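Local coordinates for protein dihydropteroate synthase (Stenotrophomonas maltophilia, PDB 7L6P) that probably catalyses the condensation of para-aminobenzoate with 6-hydroxymethyl-7,8-dihydropterin diphosphate to form 7,8-dihydropteroate, the immediate precursor of folate derivatives, at residues L214-E218 and I259-R263. Numbering follows the deposited sequence. Where two conformers were deposited one is given.
Sequences LARSE and IAVQR
Glu-218 and Arg-263 bring the two backbones to 5.0 Å between their CA atoms, whereas Leu-214 and Ala-260 stand 6.4 Å apart by the same measure. Each segment runs off the C-terminal end of a helix: Arg-216 and Arg-263 are the first residues to leave helical geometry, and Ser-217 and Glu-218 then lie in a 3-10 segment. At the nearer CA pair, Glu-218 CA makes a bent CA-H...O contact with Arg-263 O (3.2 Å). Helix 207-215 precedes strand 227-229 in the chain and helix 250-262 follows it, both on the outside of the TIM barrel of pterin-binding enzymes.

A long arginine suits this place, because its terminal N-H can cross to a carbonyl at the end of the neighbouring helix. Extended from CG to NE, Arg-263 donates from NH1 to Ala-215 O (2.8 Å, 154° at the hydrogen). The oxygen lies in the guanidinium plane and receives the bond on a lone pair. The small side chain of Ala-215 need only stay clear, and Trp-283 of the second subunit packs on Arg-263.

Further in, Leu-214 holds CG anti to its backbone nitrogen (chi1 178°), which carries CD1 to 3.6 Å from Ala-260 CA, where a mere methyl side chain lets leucine lie on the helix backbone. CD2 meets Ile-259 CG2, the two branched chains crossing at about a right angle. Compact Ser-217 places OG 3.3 Å from Arg-263 CB, and a water hydrogen-bonded to OG donates to Ala-260 O, bridging the segments.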
loop_
_atom_site.group_PDB
_atom_site.type_symbol
_atom_site.label_atom_id
_atom_site.label_comp_id
_atom_site.label_asym_id
_atom_site.label_seq_id
_atom_site.Cartn_x
_atom_site.Cartn_y
_atom_site.Cartn_z
ATOM N N LEU A 214 7.068 -12.212 -7.054
ATOM C CA LEU A 214 6.812 -10.786 -6.866
ATOM C C LEU A 214 8.082 -10.067 -6.461
ATOM O O LEU A 214 8.388 -8.996 -6.988
ATOM C CB LEU A 214 5.720 -10.556 -5.818
ATOM C CG LEU A 214 5.412 -9.074 -5.500
ATOM C CD1 LEU A 214 4.996 -8.315 -6.762
ATOM C CD2 LEU A 214 4.350 -8.919 -4.365
ATOM N N ALA A 215 8.861 -10.667 -5.560
ATOM C CA ALA A 215 10.068 -10.010 -5.074
ATOM C C ALA A 215 11.113 -9.855 -6.177
ATOM O O ALA A 215 11.779 -8.816 -6.256
ATOM C CB ALA A 215 10.643 -10.784 -3.894
ATOM N N ARG A 216 11.289 -10.883 -7.014
ATOM C CA ARG A 216 12.259 -10.861 -8.100
ATOM C C ARG A 216 11.619 -10.534 -9.451
ATOM O O ARG A 216 12.210 -10.823 -10.489
ATOM C CB ARG A 216 13.005 -12.201 -8.170
ATOM C CG ARG A 216 13.255 -12.828 -6.796
ATOM C CD ARG A 216 14.570 -13.590 -6.697
ATOM N NE ARG A 216 14.554 -14.893 -7.355
ATOM C CZ ARG A 216 14.525 -16.057 -6.717
ATOM N NH1 ARG A 216 14.451 -16.120 -5.392
ATOM N NH2 ARG A 216 14.585 -17.184 -7.422
ATOM N N SER A 217 10.428 -9.918 -9.461
ATOM C CA SER A 217 9.750 -9.682 -10.737
ATOM C C SER A 217 10.495 -8.707 -11.647
ATOM O O SER A 217 10.290 -8.732 -12.868
ATOM C CB SER A 217 8.336 -9.158 -10.506
ATOM O OG SER A 217 8.352 -7.968 -9.762
ATOM N N GLU A 218 11.351 -7.851 -11.097
ATOM C CA GLU A 218 12.117 -6.960 -11.956
ATOM C C GLU A 218 12.979 -7.727 -12.940
ATOM O O GLU A 218 13.304 -7.193 -14.002
ATOM C CB GLU A 218 12.986 -6.038 -11.111
ATOM C CG GLU A 218 13.267 -4.718 -11.718
ATOM C CD GLU A 218 13.788 -3.764 -10.679
ATOM O OE1 GLU A 218 13.596 -4.070 -9.468
ATOM O OE2 GLU A 218 14.379 -2.728 -11.074
ATOM N N ILE A 259 3.859 -2.718 -4.638
ATOM C CA ILE A 259 5.145 -3.404 -4.728
ATOM C C ILE A 259 5.378 -3.917 -6.135
ATOM O O ILE A 259 6.492 -3.843 -6.660
ATOM C CB ILE A 259 5.211 -4.553 -3.706
ATOM C CG1 ILE A 259 5.097 -4.009 -2.275
ATOM C CG2 ILE A 259 6.463 -5.420 -3.927
ATOM C CD1 ILE A 259 4.858 -5.098 -1.232
ATOM N N ALA A 260 4.345 -4.491 -6.750
ATOM C CA ALA A 260 4.475 -4.977 -8.121
ATOM C C ALA A 260 4.859 -3.848 -9.064
ATOM O O ALA A 260 5.655 -4.046 -9.992
ATOM C CB ALA A 260 3.170 -5.636 -8.570
ATOM N N VAL A 261 4.280 -2.659 -8.867
ATOM C CA VAL A 261 4.604 -1.523 -9.724
ATOM C C VAL A 261 6.017 -1.028 -9.448
ATOM O O VAL A 261 6.775 -0.694 -10.371
ATOM C CB VAL A 261 3.549 -0.428 -9.555
ATOM C CG1 VAL A 261 4.026 0.912 -10.183
ATOM C CG2 VAL A 261 2.259 -0.898 -10.163
ATOM N N GLN A 262 6.410 -0.981 -8.179
ATOM C CA GLN A 262 7.780 -0.591 -7.875
ATOM C C GLN A 262 8.798 -1.515 -8.535
ATOM O O GLN A 262 9.937 -1.108 -8.773
ATOM C CB GLN A 262 8.005 -0.573 -6.370
ATOM C CG GLN A 262 7.140 0.441 -5.635
ATOM C CD GLN A 262 7.254 0.321 -4.144
ATOM O OE1 GLN A 262 7.387 -0.779 -3.604
ATOM N NE2 GLN A 262 7.229 1.461 -3.459
ATOM N N ARG A 263 8.434 -2.766 -8.790
ATOM C CA ARG A 263 9.368 -3.725 -9.352
ATOM C C ARG A 263 9.126 -3.978 -10.833
ATOM O O ARG A 263 9.661 -4.941 -11.387
ATOM C CB ARG A 263 9.332 -5.015 -8.534
ATOM C CG ARG A 263 9.522 -4.686 -7.065
ATOM C CD ARG A 263 10.027 -5.808 -6.180
ATOM N NE ARG A 263 10.240 -5.271 -4.839
ATOM C CZ ARG A 263 11.096 -5.770 -3.961
ATOM N NH1 ARG A 263 11.803 -6.861 -4.228
ATOM N NH2 ARG A 263 11.301 -5.121 -2.820
HETATM O O HOH W 1 6.126 -6.914 -10.535
#